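Local coordinates for DNA ligase (PDB 3GDE), which probably seals nicks in double-stranded DNA during replication, recombination and repair, using ATP and magnesium and passing through an adenylated lysine, at residues A[85-88]-A[89-93]; A[488-492]-A[493-497]. All coordinates share one frame; numbering follows the deposited sequence.

Interaction 1: A[85-88]-A[89-93]; sequences ESMI and REYGD
M87 and Y91, one helical turn apart, both set CG beside the backbone N (chi1 -69° and -71°), which lays the two side chains next to each other and pointing the same way. The M87 chain then bends at its last torsion, chi3 80°, and carries its methyl to the ring: M87 CE lies 3.9 Å from Y91 CE1. The other end of that ring edge sits close to backbone, with M87 O in the ring plane and 3.2 Å from Y91 CD1. The same carbonyl oxygen also accepts the backbone bond from Y91 N, at 2.7 Å.

R89 runs back along the preceding turn. Its bend at chi3 places the guanidinium over the backbone, E85 O lying 3.6 Å above the plane and over its centre, while R89 NH2 approaches S86 CA at 3.5 Å. E85 meets this group through water 1, which donates to E85 OE1 and accepts a weak bond from R89 NH1; the other carboxylate oxygen, OE2, makes a salt bridge with R81. At the C-terminal end, G92 leaves the helix with positive phi, yet G92 N still reaches I88 O at 2.7 Å. D93 then caps the next helix, 94-108, through OD2, which also pairs with R160.

The contact thus closes helix 81-91 of the N-terminal, DNA-binding domain. Its polar links are mostly backbone bonds, and the E85-R89 attraction, bridged by water and with a weak second leg, probably adds little beside the salt bridge to R81.

Interaction 2: A[488-492]-A[493-497]; sequences VSQQG and KKVEF
Q490 and V495 form the close-packed face of this hairpin: side by side and pointing the same way, they bring Q490 CG to 3.5 Å from V495 CG1. With Q490 CG anti to the backbone N (chi1 -174°) and the chain extended, the whole flank of the glutamine follows that methyl, and Q490 OE1 comes within 3.6 Å of V495 CG1. From this V495 face, Q490 NE2 reaches on to G492 O of its own strand end in a weak bond. V495 is buried, and W437 of strand 428-437 touches both side chains. The pair is non-hydrogen-bonded; beside it, V495 CA makes a CA-H...O contact with S489 O at 3.1 Å.

The other face, carrying S489, Q491, K494 and E496, is looser and more polar. There the extended E496 chain passes alongside the serine, E496 OE2 lying 3.8 Å from S489 CB and no closer than 4.0 Å to S489 OG. Q491 and K494, exposed, belong to the turn end, a type II' beta turn in which G492 takes positive phi (75°). The turn is held unequally: Q491 N donates to K494 O at 2.8 Å, whereas the return bond from K494 N to Q491 O is weak.

At the opposite end V488 and S489 both face E496 in a classic beta bulge. E496 O takes V488 N, and E496 N gives its hydrogen to S489 O at 2.9 Å, so both polar backbone atoms of one residue are used. F497 stacks on F483 of helix 473-483, and strand 494-497 also bonds to strand 428-437, placing the hairpin in the OB-fold domain. Backbone bonds and apolar contact on the V495 face therefore define the hairpin, while the charged side chains of the other face contribute no direct bond across it.

Interactions 1 and 2 lie in different domains, the helical N-terminal domain and the OB-fold domain, yet their centres are only about 11 Å apart. They meet through V488: its CG2 is 3.2 Å from G92 O and 3.8 Å from I88 CD1, so the bulged end of the hairpin packs on the end of helix 81-91, consistent with the closed conformation. Each contact has a buried part, I88 and D93 in the first and V488, V495 and F497 in the second, and an exposed polar part. The helix bonds within a single element, turn to turn; the hairpin joins two strands, and its exposed turn points away from the meeting of the domains.

Interaction 1: A[85-88]-A[89-93]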
loop_
_atom_site.group_PDB
_atom_site.type_symbol
_atom_site.label_atom_id
_atom_site.label_comp_id
_atom_site.label_asym_id
_atom_site.label_seq_id
_atom_site.Cartn_x
_atom_site.Cartn_y
_atom_site.Cartn_z
ATOM N N GLU A 85 1.389 2.618 28.843
ATOM C CA GLU A 85 0.175 2.195 28.149
ATOM C C GLU A 85 -1.034 3.044 28.540
ATOM O O GLU A 85 -1.801 3.464 27.673
ATOM C CB GLU A 85 -0.076 0.696 28.348
ATOM C CG GLU A 85 0.950 -0.158 27.602
ATOM C CD GLU A 85 0.987 -1.611 28.025
ATOM O OE1 GLU A 85 0.387 -1.963 29.065
ATOM O OE2 GLU A 85 1.629 -2.413 27.310
ATOM N N SER A 86 -1.185 3.353 29.825
ATOM C CA SER A 86 -2.273 4.238 30.231
ATOM C C SER A 86 -2.076 5.646 29.664
ATOM O O SER A 86 -3.050 6.330 29.352
ATOM C CB SER A 86 -2.444 4.274 31.755
ATOM O OG SER A 86 -1.654 5.291 32.340
ATOM N N MET A 87 -0.815 6.062 29.529
ATOM C CA MET A 87 -0.477 7.344 28.911
ATOM C C MET A 87 -0.897 7.417 27.433
ATOM O O MET A 87 -1.345 8.466 26.983
ATOM C CB MET A 87 1.017 7.648 29.054
ATOM C CG MET A 87 1.494 7.951 30.477
ATOM S SD MET A 87 3.292 8.193 30.561
ATOM C CE MET A 87 3.422 9.896 29.981
ATOM N N ILE A 88 -0.756 6.318 26.686
ATOM C CA ILE A 88 -1.190 6.300 25.276
ATOM C C ILE A 88 -2.701 6.522 25.136
ATOM O O ILE A 88 -3.142 7.189 24.210
ATOM C CB ILE A 88 -0.718 5.038 24.482
ATOM C CG1 ILE A 88 -0.480 5.409 23.010
ATOM C CG2 ILE A 88 -1.720 3.860 24.606
ATOM C CD1 ILE A 88 -0.194 4.239 22.088
ATOM N N ARG A 89 -3.474 5.987 26.078
ATOM C CA ARG A 89 -4.928 6.173 26.109
ATOM C C ARG A 89 -5.299 7.563 26.628
ATOM O O ARG A 89 -6.356 8.095 26.288
ATOM C CB ARG A 89 -5.596 5.073 26.939
ATOM C CG ARG A 89 -5.422 3.675 26.343
ATOM C CD ARG A 89 -6.166 2.600 27.132
ATOM N NE ARG A 89 -5.594 2.348 28.459
ATOM C CZ ARG A 89 -4.661 1.444 28.737
ATOM N NH1 ARG A 89 -4.152 0.677 27.779
ATOM N NH2 ARG A 89 -4.231 1.305 29.986
ATOM N N GLU A 90 -4.420 8.147 27.443
ATOM C CA GLU A 90 -4.566 9.534 27.895
ATOM C C GLU A 90 -4.250 10.530 26.776
ATOM O O GLU A 90 -5.055 11.415 26.481
ATOM C CB GLU A 90 -3.659 9.800 29.102
ATOM C CG GLU A 90 -3.640 11.259 29.578
ATOM C CD GLU A 90 -2.632 11.524 30.706
ATOM O OE1 GLU A 90 -2.453 12.719 31.050
ATOM O OE2 GLU A 90 -2.019 10.558 31.247
ATOM N N TYR A 91 -3.078 10.383 26.154
ATOM C CA TYR A 91 -2.635 11.327 25.124
ATOM C C TYR A 91 -3.192 11.016 23.727
ATOM O O TYR A 91 -3.257 11.907 22.877
ATOM C CB TYR A 91 -1.099 11.413 25.085
ATOM C CG TYR A 91 -0.477 12.124 26.267
ATOM C CD1 TYR A 91 -0.108 11.420 27.408
ATOM C CD2 TYR A 91 -0.247 13.501 26.240
ATOM C CE1 TYR A 91 0.469 12.058 28.500
ATOM C CE2 TYR A 91 0.332 14.158 27.339
ATOM C CZ TYR A 91 0.690 13.420 28.463
ATOM O OH TYR A 91 1.265 14.040 29.556
ATOM N N GLY A 92 -3.583 9.764 23.493
ATOM C CA GLY A 92 -4.152 9.358 22.201
ATOM C C GLY A 92 -3.115 9.082 21.115
ATOM O O GLY A 92 -3.468 8.792 19.972
ATOM N N ASP A 93 -1.835 9.153 21.480
ATOM C CA ASP A 93 -0.741 9.003 20.526
ATOM C C ASP A 93 0.526 8.624 21.268
ATOM O O ASP A 93 0.860 9.253 22.265
ATOM C CB ASP A 93 -0.526 10.317 19.764
ATOM C CG ASP A 93 0.541 10.204 18.708
ATOM O OD1 ASP A 93 0.257 9.642 17.632
ATOM O OD2 ASP A 93 1.672 10.669 18.952
HETATM O O HOH W 1 -2.374 -1.938 28.927
#

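Interaction 2: A[488-492]-A[493-497]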
loop_
_atom_site.group_PDB
_atom_site.type_symbol
_atom_site.label_atom_id
_atom_site.label_comp_id
_atom_site.label_asym_id
_atom_site.label_seq_id
_atom_site.Cartn_x
_atom_site.Cartn_y
_atom_site.Cartn_z
ATOM N N VAL A 488 -5.941 3.379 21.646
ATOM C CA VAL A 488 -5.353 4.682 21.805
ATOM C C VAL A 488 -6.419 5.627 22.413
ATOM O O VAL A 488 -6.148 6.762 22.802
ATOM C CB VAL A 488 -4.797 5.122 20.424
ATOM C CG1 VAL A 488 -5.712 6.112 19.712
ATOM C CG2 VAL A 488 -3.396 5.633 20.556
ATOM N N SER A 489 -7.638 5.116 22.492
ATOM C CA SER A 489 -8.744 5.808 23.135
ATOM C C SER A 489 -9.734 4.743 23.568
ATOM O O SER A 489 -10.016 3.810 22.816
ATOM C CB SER A 489 -9.408 6.811 22.178
ATOM O OG SER A 489 -10.645 7.294 22.685
ATOM N N GLN A 490 -10.216 4.855 24.800
ATOM C CA GLN A 490 -11.330 4.026 25.259
ATOM C C GLN A 490 -12.314 4.852 26.069
ATOM O O GLN A 490 -12.004 5.282 27.188
ATOM C CB GLN A 490 -10.862 2.803 26.054
ATOM C CG GLN A 490 -12.019 1.876 26.403
ATOM C CD GLN A 490 -11.598 0.494 26.859
ATOM O OE1 GLN A 490 -10.542 -0.020 26.483
ATOM N NE2 GLN A 490 -12.447 -0.130 27.662
ATOM N N GLN A 491 -13.481 5.089 25.468
ATOM C CA GLN A 491 -14.616 5.715 26.138
ATOM C C GLN A 491 -15.712 4.665 26.326
ATOM O O GLN A 491 -16.639 4.555 25.510
ATOM C CB GLN A 491 -15.142 6.898 25.324
ATOM C CG GLN A 491 -14.068 7.898 24.898
ATOM C CD GLN A 491 -14.598 8.965 23.950
ATOM O OE1 GLN A 491 -13.823 9.748 23.387
ATOM N NE2 GLN A 491 -15.922 9.000 23.764
ATOM N N GLY A 492 -15.574 3.874 27.388
ATOM C CA GLY A 492 -16.541 2.834 27.719
ATOM C C GLY A 492 -16.460 1.614 26.826
ATOM O O GLY A 492 -15.572 0.770 26.983
ATOM N N LYS A 493 -17.398 1.516 25.892
ATOM C CA LYS A 493 -17.401 0.427 24.925
ATOM C C LYS A 493 -16.626 0.826 23.669
ATOM O O LYS A 493 -16.005 -0.023 23.034
ATOM C CB LYS A 493 -18.839 0.014 24.571
ATOM C CG LYS A 493 -19.688 -0.480 25.762
ATOM C CD LYS A 493 -19.607 -2.005 25.980
ATOM C CE LYS A 493 -18.288 -2.454 26.626
ATOM N NZ LYS A 493 -17.987 -1.774 27.923
ATOM N N LYS A 494 -16.679 2.117 23.332
ATOM C CA LYS A 494 -15.963 2.708 22.196
ATOM C C LYS A 494 -14.442 2.739 22.385
ATOM O O LYS A 494 -13.940 3.308 23.368
ATOM C CB LYS A 494 -16.424 4.153 21.992
ATOM C CG LYS A 494 -17.444 4.389 20.906
ATOM C CD LYS A 494 -17.898 5.849 20.948
ATOM C CE LYS A 494 -18.489 6.317 19.620
ATOM N NZ LYS A 494 -19.244 7.604 19.769
ATOM N N VAL A 495 -13.721 2.135 21.439
ATOM C CA VAL A 495 -12.266 2.286 21.358
ATOM C C VAL A 495 -11.843 2.844 19.992
ATOM O O VAL A 495 -12.543 2.666 18.986
ATOM C CB VAL A 495 -11.459 0.973 21.697
ATOM C CG1 VAL A 495 -11.661 0.550 23.140
ATOM C CG2 VAL A 495 -11.785 -0.172 20.752
ATOM N N GLU A 496 -10.712 3.541 19.980
ATOM C CA GLU A 496 -10.081 3.974 18.745
ATOM C C GLU A 496 -8.728 3.284 18.622
ATOM O O GLU A 496 -8.072 3.012 19.631
ATOM C CB GLU A 496 -9.958 5.503 18.689
ATOM C CG GLU A 496 -11.321 6.228 18.681
ATOM C CD GLU A 496 -11.224 7.757 18.786
ATOM O OE1 GLU A 496 -12.295 8.417 18.848
ATOM O OE2 GLU A 496 -10.091 8.305 18.806
ATOM N N PHE A 497 -8.336 2.975 17.391
ATOM C CA PHE A 497 -7.061 2.318 17.113
ATOM C C PHE A 497 -6.100 3.197 16.333
ATOM O O PHE A 497 -6.518 4.071 15.571
ATOM C CB PHE A 497 -7.269 1.032 16.299
ATOM C CG PHE A 497 -8.251 0.091 16.898
ATOM C CD1 PHE A 497 -9.445 -0.177 16.250
ATOM C CD2 PHE A 497 -7.995 -0.520 18.119
ATOM C CE1 PHE A 497 -10.369 -1.043 16.807
ATOM C CE2 PHE A 497 -8.919 -1.385 18.684
ATOM C CZ PHE A 497 -10.105 -1.646 18.030
#